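Side-chain contacts in trilobed Protease (Pyrococcus furiosus, PDB 2GOP), which forms the open-Velcro beta-propeller domain of a protease, a ring of four-stranded blades that probably helps control which peptides reach the proteolytic domain: residues 315-320 and 325-330; 320-325 and 342-347. All coordinates share one frame; numbering follows the deposited sequence.

Contact 1 of 2, residues 315-320 and 325-330; sequences YLKETA and ELFTWD
Lys317 lays its side chain over one face of the Phe327 ring, across the two middle strands of a propeller blade. Its CE sits 3.6 Å from the centroid of the Phe327 ring, a CH-pi contact, and NZ follows at 4.3 Å from that centroid as a cation-pi partner. The lysine leaves the sheet with CG anti to the backbone N (chi1 174°) and bends at chi3 (66°), which folds its end over the ring. Lysine suits this partly exposed place, since its CE methylene lies on the aromatic face while NZ forms a salt bridge with Glu333. The Tyr315 ring meets the base of the same phenylalanine, its CE1 3.4 Å from Phe327 CB, and its edge meets Trp329 CB, with CE2 3.7 Å away. A chi1 of 50° places the tyrosine ring between its own N and carbonyl carbon; an aromatic ring with a polar end suits this buried site, because its OH is hydrogen-bonded to Glu333 as well. On the other face of the sheet Leu316 CD2 touches Leu326 CD1 at 3.7 Å. Tyr315 and Phe327 form an antiparallel hydrogen-bonded pair, with Phe327 N to Tyr315 O at 2.9 Å. This hairpin lies between strands 303-309 and 333-335 of its blade, and its two buried leucines, with apolar branches suited to the place, pack on Pro20 of strand 16-23 in the first blade.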
ATOM      1  N   TYR A 315       3.846 -15.808  18.202  1.00 41.40           N
ATOM      2  CA  TYR A 315       3.491 -14.461  17.783  1.00 39.84           C
ATOM      3  C   TYR A 315       4.124 -13.417  18.674  1.00 40.05           C
ATOM      4  O   TYR A 315       4.500 -13.703  19.825  1.00 41.61           O
ATOM      5  CB  TYR A 315       1.964 -14.288  17.745  1.00 38.07           C
ATOM      6  CG  TYR A 315       1.233 -14.740  19.006  1.00 39.22           C
ATOM      7  CD1 TYR A 315       1.087 -13.896  20.105  1.00 34.30           C
ATOM      8  CD2 TYR A 315       0.664 -16.003  19.078  1.00 41.30           C
ATOM      9  CE1 TYR A 315       0.399 -14.311  21.247  1.00 34.52           C
ATOM     10  CE2 TYR A 315      -0.029 -16.426  20.209  1.00 37.81           C
ATOM     11  CZ  TYR A 315      -0.150 -15.582  21.288  1.00 36.69           C
ATOM     12  OH  TYR A 315      -0.823 -16.030  22.396  1.00 40.01           O
ATOM     13  N   LEU A 316       4.276 -12.225  18.104  1.00 39.71           N
ATOM     14  CA  LEU A 316       4.581 -11.027  18.867  1.00 42.60           C
ATOM     15  C   LEU A 316       3.270 -10.338  19.276  1.00 42.46           C
ATOM     16  O   LEU A 316       2.387 -10.118  18.434  1.00 41.71           O
ATOM     17  CB  LEU A 316       5.454 -10.071  18.042  1.00 42.26           C
ATOM     18  CG  LEU A 316       6.885 -10.524  17.735  1.00 41.88           C
ATOM     19  CD1 LEU A 316       7.595  -9.499  16.838  1.00 39.10           C
ATOM     20  CD2 LEU A 316       7.678 -10.728  19.031  1.00 40.65           C
ATOM     21  N   LYS A 317       3.157  -9.994  20.557  1.00 42.72           N
ATOM     22  CA  LYS A 317       1.993  -9.294  21.090  1.00 43.46           C
ATOM     23  C   LYS A 317       2.390  -8.003  21.820  1.00 43.41           C
ATOM     24  O   LYS A 317       3.171  -8.037  22.773  1.00 40.92           O
ATOM     25  CB  LYS A 317       1.226 -10.200  22.059  1.00 42.53           C
ATOM     26  CG  LYS A 317       0.078  -9.499  22.783  1.00 46.05           C
ATOM     27  CD  LYS A 317      -0.852 -10.478  23.481  1.00 48.07           C
ATOM     28  CE  LYS A 317      -0.176 -11.213  24.606  1.00 50.66           C
ATOM     29  NZ  LYS A 317      -1.166 -11.841  25.544  1.00 51.15           N
ATOM     30  N   GLU A 318       1.814  -6.886  21.377  1.00 43.64           N
ATOM     31  CA  GLU A 318       2.034  -5.582  21.976  1.00 43.61           C
ATOM     32  C   GLU A 318       0.759  -5.078  22.652  1.00 42.90           C
ATOM     33  O   GLU A 318      -0.348  -5.391  22.218  1.00 44.23           O
ATOM     34  CB  GLU A 318       2.472  -4.596  20.898  1.00 43.77           C
ATOM     35  CG  GLU A 318       2.924  -3.254  21.422  1.00 44.74           C
ATOM     36  CD  GLU A 318       3.944  -2.615  20.528  1.00 48.51           C
ATOM     37  OE1 GLU A 318       5.064  -3.160  20.437  1.00 51.39           O
ATOM     38  OE2 GLU A 318       3.632  -1.569  19.921  1.00 54.77           O
ATOM     39  N   THR A 319       0.924  -4.306  23.723  1.00 42.33           N
ATOM     40  CA  THR A 319      -0.194  -3.667  24.422  1.00 41.77           C
ATOM     41  C   THR A 319       0.082  -2.172  24.642  1.00 42.19           C
ATOM     42  O   THR A 319       1.168  -1.665  24.336  1.00 41.97           O
ATOM     43  CB  THR A 319      -0.450  -4.313  25.803  1.00 41.91           C
ATOM     44  OG1 THR A 319       0.638  -4.015  26.680  1.00 42.13           O
ATOM     45  CG2 THR A 319      -0.611  -5.817  25.689  1.00 41.93           C
ATOM     46  N   ALA A 320      -0.900  -1.472  25.193  1.00 42.50           N
ATOM     47  CA  ALA A 320      -0.735  -0.062  25.554  1.00 44.24           C
ATOM     48  C   ALA A 320       0.447   0.171  26.513  1.00 45.81           C
ATOM     49  O   ALA A 320       1.124   1.198  26.433  1.00 47.89           O
ATOM     50  CB  ALA A 320      -2.034   0.483  26.164  1.00 42.87           C
ATOM     51  N   GLU A 325       6.427  -8.547  22.952  1.00 42.76           N
ATOM     52  CA  GLU A 325       7.264  -9.664  23.392  1.00 42.90           C
ATOM     53  C   GLU A 325       6.787 -10.926  22.655  1.00 41.92           C
ATOM     54  O   GLU A 325       5.722 -10.925  22.036  1.00 38.93           O
ATOM     55  CB  GLU A 325       7.135  -9.873  24.899  1.00 43.60           C
ATOM     56  CG  GLU A 325       7.617  -8.703  25.773  1.00 42.39           C
ATOM     57  CD  GLU A 325       9.135  -8.591  25.883  1.00 42.84           C
ATOM     58  OE1 GLU A 325       9.859  -9.521  25.463  1.00 40.40           O
ATOM     59  OE2 GLU A 325       9.606  -7.555  26.402  1.00 39.80           O
ATOM     60  N   LEU A 326       7.568 -11.994  22.735  1.00 40.98           N
ATOM     61  CA  LEU A 326       7.242 -13.246  22.067  1.00 42.16           C
ATOM     62  C   LEU A 326       6.390 -14.139  22.958  1.00 40.28           C
ATOM     63  O   LEU A 326       6.643 -14.279  24.162  1.00 39.16           O
ATOM     64  CB  LEU A 326       8.521 -13.988  21.676  1.00 43.17           C
ATOM     65  CG  LEU A 326       8.406 -15.041  20.569  1.00 43.41           C
ATOM     66  CD1 LEU A 326       8.272 -14.390  19.221  1.00 43.59           C
ATOM     67  CD2 LEU A 326       9.615 -15.956  20.593  1.00 46.75           C
ATOM     68  N   PHE A 327       5.383 -14.751  22.344  1.00 39.76           N
ATOM     69  CA  PHE A 327       4.472 -15.669  23.022  1.00 40.44           C
ATOM     70  C   PHE A 327       4.298 -16.897  22.150  1.00 41.56           C
ATOM     71  O   PHE A 327       4.408 -16.808  20.929  1.00 40.01           O
ATOM     72  CB  PHE A 327       3.096 -15.016  23.216  1.00 39.94           C
ATOM     73  CG  PHE A 327       3.083 -13.859  24.184  1.00 38.85           C
ATOM     74  CD1 PHE A 327       3.493 -12.597  23.782  1.00 39.47           C
ATOM     75  CD2 PHE A 327       2.636 -14.029  25.484  1.00 39.88           C
ATOM     76  CE1 PHE A 327       3.474 -11.527  24.667  1.00 40.54           C
ATOM     77  CE2 PHE A 327       2.611 -12.960  26.380  1.00 40.41           C
ATOM     78  CZ  PHE A 327       3.027 -11.714  25.973  1.00 41.19           C
ATOM     79  N   THR A 328       4.019 -18.039  22.773  1.00 43.80           N
ATOM     80  CA  THR A 328       3.600 -19.229  22.032  1.00 45.05           C
ATOM     81  C   THR A 328       2.170 -19.599  22.402  1.00 46.43           C
ATOM     82  O   THR A 328       1.621 -19.131  23.399  1.00 45.03           O
ATOM     83  CB  THR A 328       4.524 -20.461  22.262  1.00 47.06           C
ATOM     84  OG1 THR A 328       4.620 -20.756  23.659  1.00 44.77           O
ATOM     85  CG2 THR A 328       5.928 -20.222  21.685  1.00 48.22           C
ATOM     86  N   TRP A 329       1.563 -20.440  21.577  1.00 47.59           N
ATOM     87  CA  TRP A 329       0.219 -20.897  21.842  1.00 48.03           C
ATOM     88  C   TRP A 329       0.050 -22.328  21.318  1.00 48.48           C
ATOM     89  O   TRP A 329       0.291 -22.597  20.140  1.00 46.32           O
ATOM     90  CB  TRP A 329      -0.780 -19.923  21.217  1.00 49.58           C
ATOM     91  CG  TRP A 329      -2.165 -20.131  21.658  1.00 49.61           C
ATOM     92  CD1 TRP A 329      -2.784 -19.564  22.739  1.00 49.97           C
ATOM     93  CD2 TRP A 329      -3.126 -20.973  21.037  1.00 49.80           C
ATOM     94  NE1 TRP A 329      -4.081 -20.010  22.826  1.00 49.81           N
ATOM     95  CE2 TRP A 329      -4.316 -20.878  21.793  1.00 49.87           C
ATOM     96  CE3 TRP A 329      -3.098 -21.813  19.918  1.00 49.77           C
ATOM     97  CZ2 TRP A 329      -5.468 -21.580  21.459  1.00 49.00           C
ATOM     98  CZ3 TRP A 329      -4.251 -22.514  19.588  1.00 51.53           C
ATOM     99  CH2 TRP A 329      -5.417 -22.392  20.356  1.00 49.85           C
ATOM    100  N   ASP A 330      -0.312 -23.239  22.224  1.00 48.66           N
ATOM    101  CA  ASP A 330      -0.560 -24.645  21.894  1.00 49.59           C
ATOM    102  C   ASP A 330      -1.944 -25.095  22.376  1.00 50.83           C
ATOM    103  O   ASP A 330      -2.159 -26.273  22.660  1.00 51.16           O
ATOM    104  CB  ASP A 330       0.525 -25.527  22.526  1.00 49.60           C
ATOM    105  CG  ASP A 330       0.483 -25.532  24.060  1.00 50.83           C
ATOM    106  OD1 ASP A 330      -0.266 -24.736  24.666  1.00 52.18           O
ATOM    107  OD2 ASP A 330       1.218 -26.337  24.664  1.00 54.04           O
TER

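Contact 2 of 2, residues 320-325 and 342-347; sequences ATRLRE and PIFAKL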
ATOM      1  N   ALA A 320      -0.900  -1.472  25.193  1.00 42.50           N
ATOM      2  CA  ALA A 320      -0.735  -0.062  25.554  1.00 44.24           C
ATOM      3  C   ALA A 320       0.447   0.171  26.513  1.00 45.81           C
ATOM      4  O   ALA A 320       1.124   1.198  26.433  1.00 47.89           O
ATOM      5  CB  ALA A 320      -2.034   0.483  26.164  1.00 42.87           C
ATOM      6  N   THR A 321       0.695  -0.779  27.413  1.00 46.24           N
ATOM      7  CA  THR A 321       1.706  -0.597  28.463  1.00 46.92           C
ATOM      8  C   THR A 321       2.979  -1.419  28.266  1.00 48.82           C
ATOM      9  O   THR A 321       3.945  -1.245  29.014  1.00 50.47           O
ATOM     10  CB  THR A 321       1.129  -0.954  29.842  1.00 46.29           C
ATOM     11  OG1 THR A 321       0.554  -2.265  29.791  1.00 48.27           O
ATOM     12  CG2 THR A 321       0.062   0.053  30.247  1.00 44.18           C
ATOM     13  N   ARG A 322       2.981  -2.311  27.278  1.00 48.35           N
ATOM     14  CA  ARG A 322       4.107  -3.201  27.056  1.00 47.21           C
ATOM     15  C   ARG A 322       4.465  -3.279  25.582  1.00 47.01           C
ATOM     16  O   ARG A 322       3.622  -3.612  24.755  1.00 47.18           O
ATOM     17  CB  ARG A 322       3.767  -4.603  27.556  1.00 48.92           C
ATOM     18  CG  ARG A 322       3.709  -4.742  29.052  1.00 50.55           C
ATOM     19  CD  ARG A 322       5.107  -4.763  29.644  1.00 56.42           C
ATOM     20  NE  ARG A 322       5.074  -4.950  31.091  1.00 56.71           N
ATOM     21  CZ  ARG A 322       4.810  -3.992  31.976  1.00 60.12           C
ATOM     22  NH1 ARG A 322       4.565  -2.743  31.580  1.00 58.99           N
ATOM     23  NH2 ARG A 322       4.801  -4.289  33.272  1.00 61.02           N
ATOM     24  N   LEU A 323       5.719  -2.982  25.259  1.00 45.43           N
ATOM     25  CA  LEU A 323       6.238  -3.260  23.931  1.00 45.18           C
ATOM     26  C   LEU A 323       6.068  -4.741  23.625  1.00 42.93           C
ATOM     27  O   LEU A 323       6.001  -5.573  24.527  1.00 42.62           O
ATOM     28  CB  LEU A 323       7.721  -2.881  23.820  1.00 46.09           C
ATOM     29  CG  LEU A 323       8.060  -1.426  23.505  1.00 46.92           C
ATOM     30  CD1 LEU A 323       9.566  -1.220  23.586  1.00 46.38           C
ATOM     31  CD2 LEU A 323       7.522  -1.046  22.128  1.00 44.78           C
ATOM     32  N   ARG A 324       5.989  -5.061  22.346  1.00 43.16           N
ATOM     33  CA  ARG A 324       5.854  -6.444  21.912  1.00 43.93           C
ATOM     34  C   ARG A 324       6.902  -7.377  22.530  1.00 43.88           C
ATOM     35  O   ARG A 324       8.081  -7.030  22.637  1.00 43.14           O
ATOM     36  CB  ARG A 324       5.892  -6.543  20.386  1.00 44.65           C
ATOM     37  CG  ARG A 324       7.132  -5.949  19.742  1.00 47.06           C
ATOM     38  CD  ARG A 324       6.855  -5.457  18.336  1.00 48.31           C
ATOM     39  NE  ARG A 324       7.993  -4.717  17.788  1.00 48.31           N
ATOM     40  CZ  ARG A 324       8.211  -3.412  17.937  1.00 49.40           C
ATOM     41  NH1 ARG A 324       7.382  -2.642  18.626  1.00 49.70           N
ATOM     42  NH2 ARG A 324       9.279  -2.868  17.379  1.00 51.31           N
ATOM     43  N   GLU A 325       6.427  -8.547  22.952  1.00 42.76           N
ATOM     44  CA  GLU A 325       7.264  -9.664  23.392  1.00 42.90           C
ATOM     45  C   GLU A 325       6.787 -10.926  22.655  1.00 41.92           C
ATOM     46  O   GLU A 325       5.722 -10.925  22.036  1.00 38.93           O
ATOM     47  CB  GLU A 325       7.135  -9.873  24.899  1.00 43.60           C
ATOM     48  CG  GLU A 325       7.617  -8.703  25.773  1.00 42.39           C
ATOM     49  CD  GLU A 325       9.135  -8.591  25.883  1.00 42.84           C
ATOM     50  OE1 GLU A 325       9.859  -9.521  25.463  1.00 40.40           O
ATOM     51  OE2 GLU A 325       9.606  -7.555  26.402  1.00 39.80           O
ATOM     52  N   PRO A 342      12.262  -7.336  32.618  1.00 57.04           N
ATOM     53  CA  PRO A 342      12.898  -8.606  32.960  1.00 59.32           C
ATOM     54  C   PRO A 342      12.749  -9.006  34.430  1.00 60.22           C
ATOM     55  O   PRO A 342      12.892 -10.182  34.759  1.00 61.65           O
ATOM     56  CB  PRO A 342      14.365  -8.356  32.610  1.00 60.05           C
ATOM     57  CG  PRO A 342      14.542  -6.890  32.829  1.00 59.44           C
ATOM     58  CD  PRO A 342      13.253  -6.264  32.406  1.00 57.74           C
ATOM     59  N   ILE A 343      12.464  -8.036  35.295  1.00 61.25           N
ATOM     60  CA  ILE A 343      12.205  -8.301  36.709  1.00 62.34           C
ATOM     61  C   ILE A 343      10.704  -8.503  36.925  1.00 64.11           C
ATOM     62  O   ILE A 343      10.277  -9.490  37.523  1.00 65.10           O
ATOM     63  CB  ILE A 343      12.695  -7.129  37.590  1.00 61.33           C
ATOM     64  CG1 ILE A 343      14.184  -6.868  37.339  1.00 61.57           C
ATOM     65  CG2 ILE A 343      12.434  -7.419  39.062  1.00 61.72           C
ATOM     66  CD1 ILE A 343      14.797  -5.784  38.207  1.00 61.51           C
ATOM     67  N   PHE A 344       9.914  -7.564  36.409  1.00 65.74           N
ATOM     68  CA  PHE A 344       8.464  -7.537  36.624  1.00 65.83           C
ATOM     69  C   PHE A 344       7.732  -8.736  36.000  1.00 66.09           C
ATOM     70  O   PHE A 344       6.800  -9.273  36.603  1.00 64.42           O
ATOM     71  CB  PHE A 344       7.894  -6.223  36.060  1.00 65.87           C
ATOM     72  CG  PHE A 344       6.499  -5.902  36.526  1.00 65.50           C
ATOM     73  CD1 PHE A 344       5.397  -6.492  35.925  1.00 62.75           C
ATOM     74  CD2 PHE A 344       6.291  -4.983  37.547  1.00 63.62           C
ATOM     75  CE1 PHE A 344       4.111  -6.189  36.353  1.00 66.17           C
ATOM     76  CE2 PHE A 344       5.009  -4.672  37.977  1.00 64.08           C
ATOM     77  CZ  PHE A 344       3.917  -5.275  37.386  1.00 64.01           C
ATOM     78  N   ALA A 345       8.167  -9.161  34.814  1.00 66.66           N
ATOM     79  CA  ALA A 345       7.397 -10.109  33.995  1.00 69.09           C
ATOM     80  C   ALA A 345       7.452 -11.568  34.447  1.00 70.72           C
ATOM     81  O   ALA A 345       6.410 -12.176  34.700  1.00 71.56           O
ATOM     82  CB  ALA A 345       7.825 -10.013  32.538  1.00 69.84           C
ATOM     83  N   LYS A 346       8.651 -12.137  34.524  1.00 72.86           N
ATOM     84  CA  LYS A 346       8.798 -13.568  34.796  1.00 73.16           C
ATOM     85  C   LYS A 346       8.984 -13.794  36.284  1.00 74.45           C
ATOM     86  O   LYS A 346      10.078 -13.608  36.812  1.00 76.26           O
ATOM     87  CB  LYS A 346       9.972 -14.154  33.999  1.00 74.36           C
ATOM     88  CG  LYS A 346       9.904 -15.671  33.741  1.00 74.25           C
ATOM     89  CD  LYS A 346       8.754 -16.099  32.801  1.00 73.81           C
ATOM     90  CE  LYS A 346       8.764 -15.389  31.440  1.00 72.47           C
ATOM     91  NZ  LYS A 346      10.077 -15.456  30.743  1.00 70.98           N
ATOM     92  N   LEU A 347       7.897 -14.185  36.951  1.00 74.70           N
ATOM     93  CA  LEU A 347       7.891 -14.420  38.391  1.00 74.53           C
ATOM     94  C   LEU A 347       7.934 -15.917  38.696  1.00 74.86           C
ATOM     95  O   LEU A 347       7.813 -16.332  39.852  1.00 74.21           O
ATOM     96  CB  LEU A 347       6.644 -13.795  39.030  1.00 75.06           C
ATOM     97  CG  LEU A 347       6.335 -12.320  38.735  1.00 74.93           C
ATOM     98  CD1 LEU A 347       7.614 -11.495  38.607  1.00 74.34           C
ATOM     99  CD2 LEU A 347       5.470 -12.173  37.487  1.00 73.93           C
TER
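One face of the Phe344 ring receives NH2 of Arg322, while the ring's CD1 in turn lies at the edge of the guanidinium, close to its plane, in a contact at the periphery of the beta-propeller. The two flat groups stand almost perpendicular, 86° apart, so the arginine points an edge at the aromatic face instead of stacking flat on it; phenylalanine suits the place because its flat face gives that edge a surface to rest on. NH2 comes 3.5 Å from Phe344 CD1 and is nearer that side of the ring than its middle. Here the loop joining strands 313-318 and 325-329 meets the C-terminal tail, whose residues 342-345 have a helical backbone without regular helical bonds. Phe344 extends toward the loop with CG anti to its backbone N (chi1 -165°). Arginine fits this partly exposed position: its long chain spans the gap between backbones whose nearest CA atoms, those of Arg322 and Ala345, are 10.3 Å apart. Asp341 forms a long, weak ion pair with Arg322 NE. Both residues also touch a crystal neighbour, so this approach may partly reflect the lattice. The guanidinium is tied back to its own loop by Arg322 NH1, which donates to Thr321 O at 3.0 Å from above the carbonyl plane.

Overall arrangement
Contact 1 is largely buried within the last blade, whereas contact 2 lies on the surface, its centre about 25 Å from that of the chain. They share the hairpin: residues 315-320 and 325-330 supply its paired strands, and 320-325 is the connection between them, which contact 2 relates to the C-terminal tail. Backbone bonds, apolar contacts and a lysine over an aromatic face join the strands; in contact 2 an arginine edge approaches an aromatic face, with no hydrogen bond across it. A salt bridge links the two contacts, Glu318 OE1 to Arg324 NH1 at 3.0 Å. Glu325 belongs to both ranges, and its carboxylate bonds Thr337, Tyr339 and Asn340 on the way to the tail.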